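Local coordinates for protein 6-carboxyhexanoate--coa ligase (Bacillus subtilis, PDB 5FLG) that belongs to the 6-carboxyhexanoate--CoA ligase family of enzymes and binds phosphoaminophosphonic acid-adenylate ester, magnesium ions and pimelic acid, at residues V69-K74 against V147-W152. Numbering follows the deposited sequence.
Sequences VHESIK and VSRMDW. With ANP (phosphoaminophosphonic acid-adenylate ester), chain D.
Two acceptors grip NH1 of Arg149: the backbone O of Lys247 and, across the contact, the carboxylate of Glu71. In this salt bridge Glu71 OE1 lies 2.7 Å from Arg149 NH1, but the N-H points well off the line to the oxygen (126°), which makes the hydrogen bond weak although the atoms are close. The carboxylate comes to the edge of the guanidinium, its plane turned 32° from that of the arginine, and the two side chains cross at about a right angle. A bend at chi2 (71°) folds Glu71 back to present OE1, whereas Arg149 runs extended from CG to NE, carrying its charge from the 147-152 segment to the 69-74 loop. Val69 covers one face of the guanidinium: its CG2 sits over the centre, 4.1 Å from Arg149 CZ, while its CG1 is 3.7 Å from Arg149 NH1. NH2 is paired with Glu67, so two carboxylates and a carbonyl probably stabilise the buried positive charge and restrict rotation of the group.

At the start of 147-152, away from the loop, Val147 reads the adenine edge of phosphoaminophosphonic acid-adenylate ester through its backbone: Val147 N donates to ligand N1 at 2.8 Å, and ligand N6 donates to Val147 O, also at 2.8 Å. Met150 CE adds a contact 3.9 Å from ligand N6. Arg149 thus ties the loop between strands 61-68 and 74-76 to a segment whose backbone pairs with N1 and N6, a pattern characteristic of adenine recognition in nucleotide-binding pockets.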
ATOM      1  N   VAL A  69       2.769   9.222  12.067  1.00 33.43           N
ATOM      2  CA  VAL A  69       2.470   8.843  13.439  1.00 35.82           C
ATOM      3  C   VAL A  69       2.233  10.078  14.304  1.00 38.51           C
ATOM      4  O   VAL A  69       3.090  10.953  14.405  1.00 30.07           O
ATOM      5  CB  VAL A  69       3.607   7.990  14.007  1.00 36.51           C
ATOM      6  CG1 VAL A  69       3.305   7.560  15.433  1.00 39.67           C
ATOM      7  CG2 VAL A  69       3.787   6.774  13.119  1.00 35.84           C
ATOM      8  N   HIS A  70       1.105  10.088  15.014  1.00 34.72           N
ATOM      9  CA  HIS A  70       0.771  11.236  15.835  1.00 39.13           C
ATOM     10  C   HIS A  70       1.179  11.074  17.295  1.00 38.36           C
ATOM     11  O   HIS A  70       1.467  12.049  17.953  1.00 44.35           O
ATOM     12  CB  HIS A  70      -0.720  11.561  15.713  1.00 46.40           C
ATOM     13  CG  HIS A  70      -1.118  11.985  14.336  1.00 50.28           C
ATOM     14  ND1 HIS A  70      -0.760  13.206  13.804  1.00 50.84           N
ATOM     15  CD2 HIS A  70      -1.711  11.297  13.330  1.00 56.55           C
ATOM     16  CE1 HIS A  70      -1.156  13.269  12.543  1.00 55.89           C
ATOM     17  NE2 HIS A  70      -1.731  12.122  12.230  1.00 54.45           N
ATOM     18  N   GLU A  71       1.327   9.846  17.760  1.00 40.47           N
ATOM     19  CA  GLU A  71       1.720   9.584  19.143  1.00 41.54           C
ATOM     20  C   GLU A  71       3.196   9.930  19.265  1.00 43.92           C
ATOM     21  O   GLU A  71       3.958   9.822  18.283  1.00 35.50           O
ATOM     22  CB  GLU A  71       1.479   8.110  19.497  1.00 49.03           C
ATOM     23  CG  GLU A  71       0.013   7.644  19.416  1.00 52.29           C
ATOM     24  CD  GLU A  71      -0.546   7.545  17.995  1.00 61.11           C
ATOM     25  OE1 GLU A  71       0.193   7.168  17.049  1.00 57.04           O
ATOM     26  OE2 GLU A  71      -1.730   7.900  17.805  1.00 68.94           O
ATOM     27  N   SER A  72       3.623  10.358  20.444  1.00 38.72           N
ATOM     28  CA  SER A  72       5.028  10.728  20.617  1.00 43.64           C
ATOM     29  C   SER A  72       5.887   9.463  20.737  1.00 38.76           C
ATOM     30  O   SER A  72       5.418   8.439  21.242  1.00 30.58           O
ATOM     31  CB  SER A  72       5.212  11.601  21.860  1.00 51.80           C
ATOM     32  OG  SER A  72       4.684  10.910  22.971  1.00 55.69           O
ATOM     33  N   ILE A  73       7.083   9.512  20.137  1.00 31.96           N
ATOM     34  CA  ILE A  73       7.951   8.360  20.030  1.00 32.37           C
ATOM     35  C   ILE A  73       8.662   8.149  21.334  1.00 29.60           C
ATOM     36  O   ILE A  73       9.145   9.070  21.937  1.00 32.78           O
ATOM     37  CB  ILE A  73       9.061   8.584  18.966  1.00 38.24           C
ATOM     38  CG1 ILE A  73       8.469   9.127  17.673  1.00 38.24           C
ATOM     39  CG2 ILE A  73       9.814   7.298  18.681  1.00 44.03           C
ATOM     40  CD1 ILE A  73       7.326   8.324  17.125  1.00 37.24           C
ATOM     41  N   LYS A  74       8.870   6.906  21.683  1.00 30.38           N
ATOM     42  CA  LYS A  74       9.613   6.572  22.860  1.00 33.35           C
ATOM     43  C   LYS A  74      10.819   5.815  22.387  1.00 29.77           C
ATOM     44  O   LYS A  74      10.678   4.859  21.610  1.00 32.76           O
ATOM     45  CB  LYS A  74       8.775   5.665  23.754  1.00 32.52           C
ATOM     46  CG  LYS A  74       9.569   5.053  24.892  1.00 37.24           C
ATOM     47  CD  LYS A  74      10.219   6.124  25.750  1.00 39.66           C
ATOM     48  CE  LYS A  74      10.910   5.492  26.946  1.00 43.72           C
ATOM     49  NZ  LYS A  74      10.900   6.400  28.132  1.00 41.78           N
ATOM     50  N   VAL A 147       2.847  -6.681  15.183  1.00 30.81           N
ATOM     51  CA  VAL A 147       3.520  -5.610  15.880  1.00 31.81           C
ATOM     52  C   VAL A 147       4.083  -4.623  14.867  1.00 33.78           C
ATOM     53  O   VAL A 147       4.666  -5.015  13.852  1.00 29.94           O
ATOM     54  CB  VAL A 147       4.655  -6.176  16.742  1.00 31.93           C
ATOM     55  CG1 VAL A 147       5.357  -5.059  17.497  1.00 31.02           C
ATOM     56  CG2 VAL A 147       4.087  -7.217  17.714  1.00 36.20           C
ATOM     57  N   SER A 148       3.800  -3.354  15.092  1.00 29.15           N
ATOM     58  CA  SER A 148       4.126  -2.350  14.139  1.00 31.88           C
ATOM     59  C   SER A 148       4.758  -1.127  14.833  1.00 33.09           C
ATOM     60  O   SER A 148       4.743  -1.022  16.059  1.00 27.40           O
ATOM     61  CB  SER A 148       2.852  -1.984  13.409  1.00 32.01           C
ATOM     62  OG  SER A 148       3.119  -1.144  12.319  1.00 44.60           O
ATOM     63  N   ARG A 149       5.285  -0.198  14.037  1.00 31.74           N
ATOM     64  CA  ARG A 149       5.729   1.106  14.519  1.00 31.96           C
ATOM     65  C   ARG A 149       6.879   0.969  15.466  1.00 31.18           C
ATOM     66  O   ARG A 149       6.914   1.619  16.528  1.00 30.99           O
ATOM     67  CB  ARG A 149       4.596   1.833  15.214  1.00 30.75           C
ATOM     68  CG  ARG A 149       3.525   2.245  14.240  1.00 32.17           C
ATOM     69  CD  ARG A 149       2.393   2.922  14.958  1.00 40.36           C
ATOM     70  NE  ARG A 149       1.410   3.405  13.995  1.00 46.11           N
ATOM     71  CZ  ARG A 149       0.613   4.435  14.220  1.00 50.40           C
ATOM     72  NH1 ARG A 149       0.612   5.031  15.420  1.00 51.80           N
ATOM     73  NH2 ARG A 149      -0.189   4.852  13.255  1.00 48.46           N
ATOM     74  N   MET A 150       7.789   0.061  15.129  1.00 28.82           N
ATOM     75  CA  MET A 150       9.062  -0.015  15.823  1.00 30.28           C
ATOM     76  C   MET A 150      10.183  -0.051  14.792  1.00 27.22           C
ATOM     77  O   MET A 150       9.969  -0.483  13.660  1.00 28.95           O
ATOM     78  CB  MET A 150       9.134  -1.224  16.716  1.00 32.46           C
ATOM     79  CG  MET A 150       9.256  -2.563  15.987  1.00 37.80           C
ATOM     80  SD  MET A 150       7.691  -3.112  15.305  1.00 36.59           S
ATOM     81  CE  MET A 150       8.040  -4.808  14.891  1.00 40.87           C
ATOM     82  N   ASP A 151      11.364   0.413  15.170  1.00 29.63           N
ATOM     83  CA  ASP A 151      12.524   0.409  14.241  1.00 26.69           C
ATOM     84  C   ASP A 151      13.764   0.751  15.034  1.00 30.15           C
ATOM     85  O   ASP A 151      13.676   1.066  16.238  1.00 27.01           O
ATOM     86  CB  ASP A 151      12.314   1.465  13.169  1.00 28.06           C
ATOM     87  CG  ASP A 151      13.049   1.150  11.835  1.00 33.20           C
ATOM     88  OD1 ASP A 151      14.018   0.366  11.836  1.00 32.11           O
ATOM     89  OD2 ASP A 151      12.576   1.635  10.789  1.00 26.13           O
ATOM     90  N   TRP A 152      14.916   0.693  14.360  1.00 25.40           N
ATOM     91  CA  TRP A 152      16.201   0.813  14.992  1.00 25.23           C
ATOM     92  C   TRP A 152      17.110   1.429  13.934  1.00 32.73           C
ATOM     93  O   TRP A 152      17.456   0.752  12.995  1.00 28.76           O
ATOM     94  CB  TRP A 152      16.712  -0.580  15.330  1.00 24.82           C
ATOM     95  CG  TRP A 152      17.887  -0.590  16.230  1.00 23.82           C
ATOM     96  CD1 TRP A 152      18.774   0.422  16.415  1.00 23.95           C
ATOM     97  CD2 TRP A 152      18.427  -1.717  16.906  1.00 23.22           C
ATOM     98  NE1 TRP A 152      19.782   0.019  17.232  1.00 23.27           N
ATOM     99  CE2 TRP A 152      19.596  -1.299  17.543  1.00 23.74           C
ATOM    100  CE3 TRP A 152      18.058  -3.051  17.002  1.00 22.67           C
ATOM    101  CZ2 TRP A 152      20.284  -2.109  18.433  1.00 21.76           C
ATOM    102  CZ3 TRP A 152      18.807  -3.880  17.764  1.00 23.01           C
ATOM    103  CH2 TRP A 152      19.914  -3.419  18.480  1.00 21.22           C
TER
HETATM  104  PG  ANP D 702      10.177 -11.556   6.380  1.00 34.61           P
HETATM  105  O1G ANP D 702      10.189 -10.889   5.032  1.00 32.91           O
HETATM  106  O2G ANP D 702      10.764 -12.940   6.341  1.00 36.24           O
HETATM  107  O3G ANP D 702      10.741 -10.756   7.509  1.00 29.62           O
HETATM  108  PB  ANP D 702       7.927 -11.843   8.299  1.00 29.51           P
HETATM  109  O1B ANP D 702       8.464 -10.675   9.047  1.00 25.35           O
HETATM  110  O2B ANP D 702       6.480 -12.107   8.110  1.00 29.38           O
HETATM  111  N3B ANP D 702       8.504 -11.751   6.672  1.00 27.99           N
HETATM  112  PA  ANP D 702       9.841 -13.316   9.864  1.00 34.05           P
HETATM  113  O1A ANP D 702      10.653 -14.489   9.561  1.00 28.96           O
HETATM  114  O2A ANP D 702      10.428 -11.951  10.080  1.00 32.00           O
HETATM  115  O3A ANP D 702       8.587 -13.210   8.861  1.00 31.40           O
HETATM  116  O5' ANP D 702       9.028 -13.740  11.238  1.00 27.61           O
HETATM  117  C5' ANP D 702       8.690 -15.076  11.481  1.00 29.63           C
HETATM  118  C4' ANP D 702       7.238 -15.154  11.960  1.00 29.70           C
HETATM  119  O4' ANP D 702       7.085 -14.310  13.108  1.00 29.85           O
HETATM  120  C3' ANP D 702       6.261 -14.650  10.910  1.00 29.55           C
HETATM  121  O3' ANP D 702       5.775 -15.710  10.096  1.00 33.47           O
HETATM  122  C2' ANP D 702       5.136 -14.107  11.742  1.00 30.57           C
HETATM  123  O2' ANP D 702       4.323 -15.198  12.179  1.00 26.08           O
HETATM  124  C1' ANP D 702       5.880 -13.556  12.925  1.00 30.02           C
HETATM  125  N9  ANP D 702       6.128 -12.127  12.701  1.00 32.14           N
HETATM  126  C8  ANP D 702       7.046 -11.544  11.851  1.00 37.16           C
HETATM  127  N7  ANP D 702       7.021 -10.198  11.994  1.00 34.41           N
HETATM  128  C5  ANP D 702       6.048  -9.917  12.914  1.00 27.81           C
HETATM  129  C6  ANP D 702       5.449  -8.716  13.517  1.00 31.13           C
HETATM  130  N6  ANP D 702       5.838  -7.484  13.176  1.00 35.14           N
HETATM  131  N1  ANP D 702       4.479  -8.868  14.446  1.00 27.74           N
HETATM  132  C2  ANP D 702       4.035 -10.082  14.792  1.00 26.06           C
HETATM  133  N3  ANP D 702       4.561 -11.237  14.352  1.00 27.49           N
HETATM  134  C4  ANP D 702       5.470 -11.192  13.349  1.00 28.03           C